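Local coordinates for protein ICChI, a glycosylated chitinase (Ipomoea carnea, PDB 6IDN) that probably cleaves the glycosidic bonds of chitin, and has lysozyme activity as well, as a glycosylated plant enzyme of glycoside hydrolase family 18, at residues 75-80 / 121-126. Numbering follows the deposited sequence. Where two conformers were deposited one is given.
Sequences FLSLGG and GIDFDI
Ser77 and Asp123 sit side by side on neighbouring parallel strands, 75-80 and 121-126, of the TIM barrel. The backbone ladder runs from Leu76 N on Gly121 O to Gly80 N on Asp125 O; between them, Asp123 N and Asp125 N donate to Leu76 O and Leu78 O, and Leu78 N meets Asp123 O at 2.8 Å. Asp120 to Glu127, DGIDFDIE, match the DxxDxDxE signature of family 18, so Glu127 is probably the proton donor, as in relatives; Asp125 OD2 lies close to Glu127 OE2.

On the barrel's inner side, Ser77 OG, in one of its two conformers, donates to Asp123 OD2 over 2.6 Å, reaching the anti side of the carboxylate 19° out of its plane. Tyr6 OH also bonds OD2, and Trp180 NE1 weakly bonds OD1, so this buried acid is gripped from several strands. Replacing Asp123 with an alanine is likely to leave the Ser77 and Tyr6 hydroxyls without their shared acceptor, and Trp180 NE1 without its weak one.

The outer side is apolar, as suits a surface packed under helix 134-148: Leu78 CG sits 3.7 Å from Ile122 CG2, a branch that chi1 of -58° sets anti to the backbone N. At Gly79 a CB would press on Leu78 O and clash with Asp125 O, so glycine suits the place. Back on the inner face, Ser77 OG also lies 3.4 Å from Asp125 CB.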
loop_
_atom_site.group_PDB
_atom_site.type_symbol
_atom_site.label_atom_id
_atom_site.label_comp_id
_atom_site.label_asym_id
_atom_site.label_seq_id
_atom_site.Cartn_x
_atom_site.Cartn_y
_atom_site.Cartn_z
ATOM N N PHE A 75 2.222 -3.610 -6.357
ATOM C CA PHE A 75 2.319 -2.158 -6.368
ATOM C C PHE A 75 3.658 -1.702 -5.798
ATOM O O PHE A 75 4.241 -2.372 -4.942
ATOM C CB PHE A 75 1.190 -1.514 -5.536
ATOM C CG PHE A 75 -0.209 -1.879 -5.977
ATOM C CD1 PHE A 75 -0.478 -2.320 -7.276
ATOM C CD2 PHE A 75 -1.258 -1.773 -5.084
ATOM C CE1 PHE A 75 -1.788 -2.649 -7.657
ATOM C CE2 PHE A 75 -2.563 -2.096 -5.449
ATOM C CZ PHE A 75 -2.826 -2.548 -6.742
ATOM N N LEU A 76 4.108 -0.522 -6.237
ATOM C CA LEU A 76 5.191 0.190 -5.563
ATOM C C LEU A 76 4.600 1.169 -4.556
ATOM O O LEU A 76 3.726 1.971 -4.908
ATOM C CB LEU A 76 6.052 0.961 -6.566
ATOM C CG LEU A 76 7.103 1.867 -5.904
ATOM C CD1 LEU A 76 8.215 1.031 -5.274
ATOM C CD2 LEU A 76 7.703 2.846 -6.893
ATOM N N SER A 77 5.081 1.117 -3.315
ATOM C CA SER A 77 4.573 1.980 -2.252
ATOM C C SER A 77 5.482 3.191 -2.074
ATOM O O SER A 77 6.677 3.042 -1.799
ATOM C CB SER A 77 4.441 1.224 -0.933
ATOM O OG SER A 77 3.768 2.015 0.039
ATOM N N LEU A 78 4.895 4.386 -2.189
ATOM C CA LEU A 78 5.588 5.643 -1.932
ATOM C C LEU A 78 5.592 5.976 -0.451
ATOM O O LEU A 78 4.546 5.943 0.206
ATOM C CB LEU A 78 4.911 6.803 -2.660
ATOM C CG LEU A 78 4.579 6.641 -4.136
ATOM C CD1 LEU A 78 3.837 7.883 -4.616
ATOM C CD2 LEU A 78 5.832 6.389 -4.986
ATOM N N GLY A 79 6.761 6.348 0.062
ATOM C CA GLY A 79 6.790 7.036 1.337
ATOM C C GLY A 79 7.218 6.181 2.509
ATOM O O GLY A 79 8.373 5.749 2.583
ATOM N N GLY A 80 6.295 5.914 3.423
ATOM C CA GLY A 80 6.616 5.166 4.616
ATOM C C GLY A 80 7.024 6.073 5.758
ATOM O O GLY A 80 7.000 7.307 5.673
ATOM N N GLY A 121 0.673 -0.760 -10.207
ATOM C CA GLY A 121 0.182 0.513 -9.734
ATOM C C GLY A 121 1.032 1.014 -8.586
ATOM O O GLY A 121 2.099 0.459 -8.284
ATOM N N ILE A 122 0.502 2.051 -7.937
ATOM C CA ILE A 122 1.237 2.878 -6.991
ATOM C C ILE A 122 0.411 2.986 -5.723
ATOM O O ILE A 122 -0.774 3.350 -5.778
ATOM C CB ILE A 122 1.515 4.276 -7.571
ATOM C CG1 ILE A 122 2.316 4.137 -8.881
ATOM C CG2 ILE A 122 2.246 5.152 -6.534
ATOM C CD1 ILE A 122 3.679 3.478 -8.710
ATOM N N ASP A 123 1.032 2.665 -4.592
ATOM C CA ASP A 123 0.423 2.777 -3.269
ATOM C C ASP A 123 0.952 4.044 -2.604
ATOM O O ASP A 123 2.164 4.277 -2.590
ATOM C CB ASP A 123 0.766 1.548 -2.425
ATOM C CG ASP A 123 0.316 1.667 -0.979
ATOM O OD1 ASP A 123 -0.898 1.844 -0.754
ATOM O OD2 ASP A 123 1.177 1.538 -0.079
ATOM N N PHE A 124 0.048 4.859 -2.056
ATOM C CA PHE A 124 0.411 6.147 -1.449
ATOM C C PHE A 124 0.450 5.954 0.066
ATOM O O PHE A 124 -0.572 6.081 0.737
ATOM C CB PHE A 124 -0.609 7.233 -1.790
ATOM C CG PHE A 124 -0.563 7.755 -3.203
ATOM C CD1 PHE A 124 -0.587 6.908 -4.308
ATOM C CD2 PHE A 124 -0.580 9.129 -3.421
ATOM C CE1 PHE A 124 -0.584 7.424 -5.592
ATOM C CE2 PHE A 124 -0.595 9.664 -4.709
ATOM C CZ PHE A 124 -0.581 8.816 -5.799
ATOM N N ASP A 125 1.633 5.657 0.608
ATOM C CA ASP A 125 1.789 5.482 2.057
ATOM C C ASP A 125 2.454 6.722 2.649
ATOM O O ASP A 125 3.535 6.682 3.215
ATOM C CB ASP A 125 2.582 4.208 2.365
ATOM C CG ASP A 125 2.542 3.833 3.842
ATOM O OD1 ASP A 125 1.734 4.418 4.594
ATOM O OD2 ASP A 125 3.333 2.959 4.271
ATOM N N ILE A 126 1.773 7.849 2.474
ATOM C CA ILE A 126 2.310 9.157 2.842
ATOM C C ILE A 126 2.091 9.362 4.341
ATOM O O ILE A 126 0.960 9.533 4.791
ATOM C CB ILE A 126 1.647 10.272 2.019
ATOM C CG1 ILE A 126 1.735 9.964 0.514
ATOM C CG2 ILE A 126 2.281 11.633 2.330
ATOM C CD1 ILE A 126 3.146 9.561 0.032
#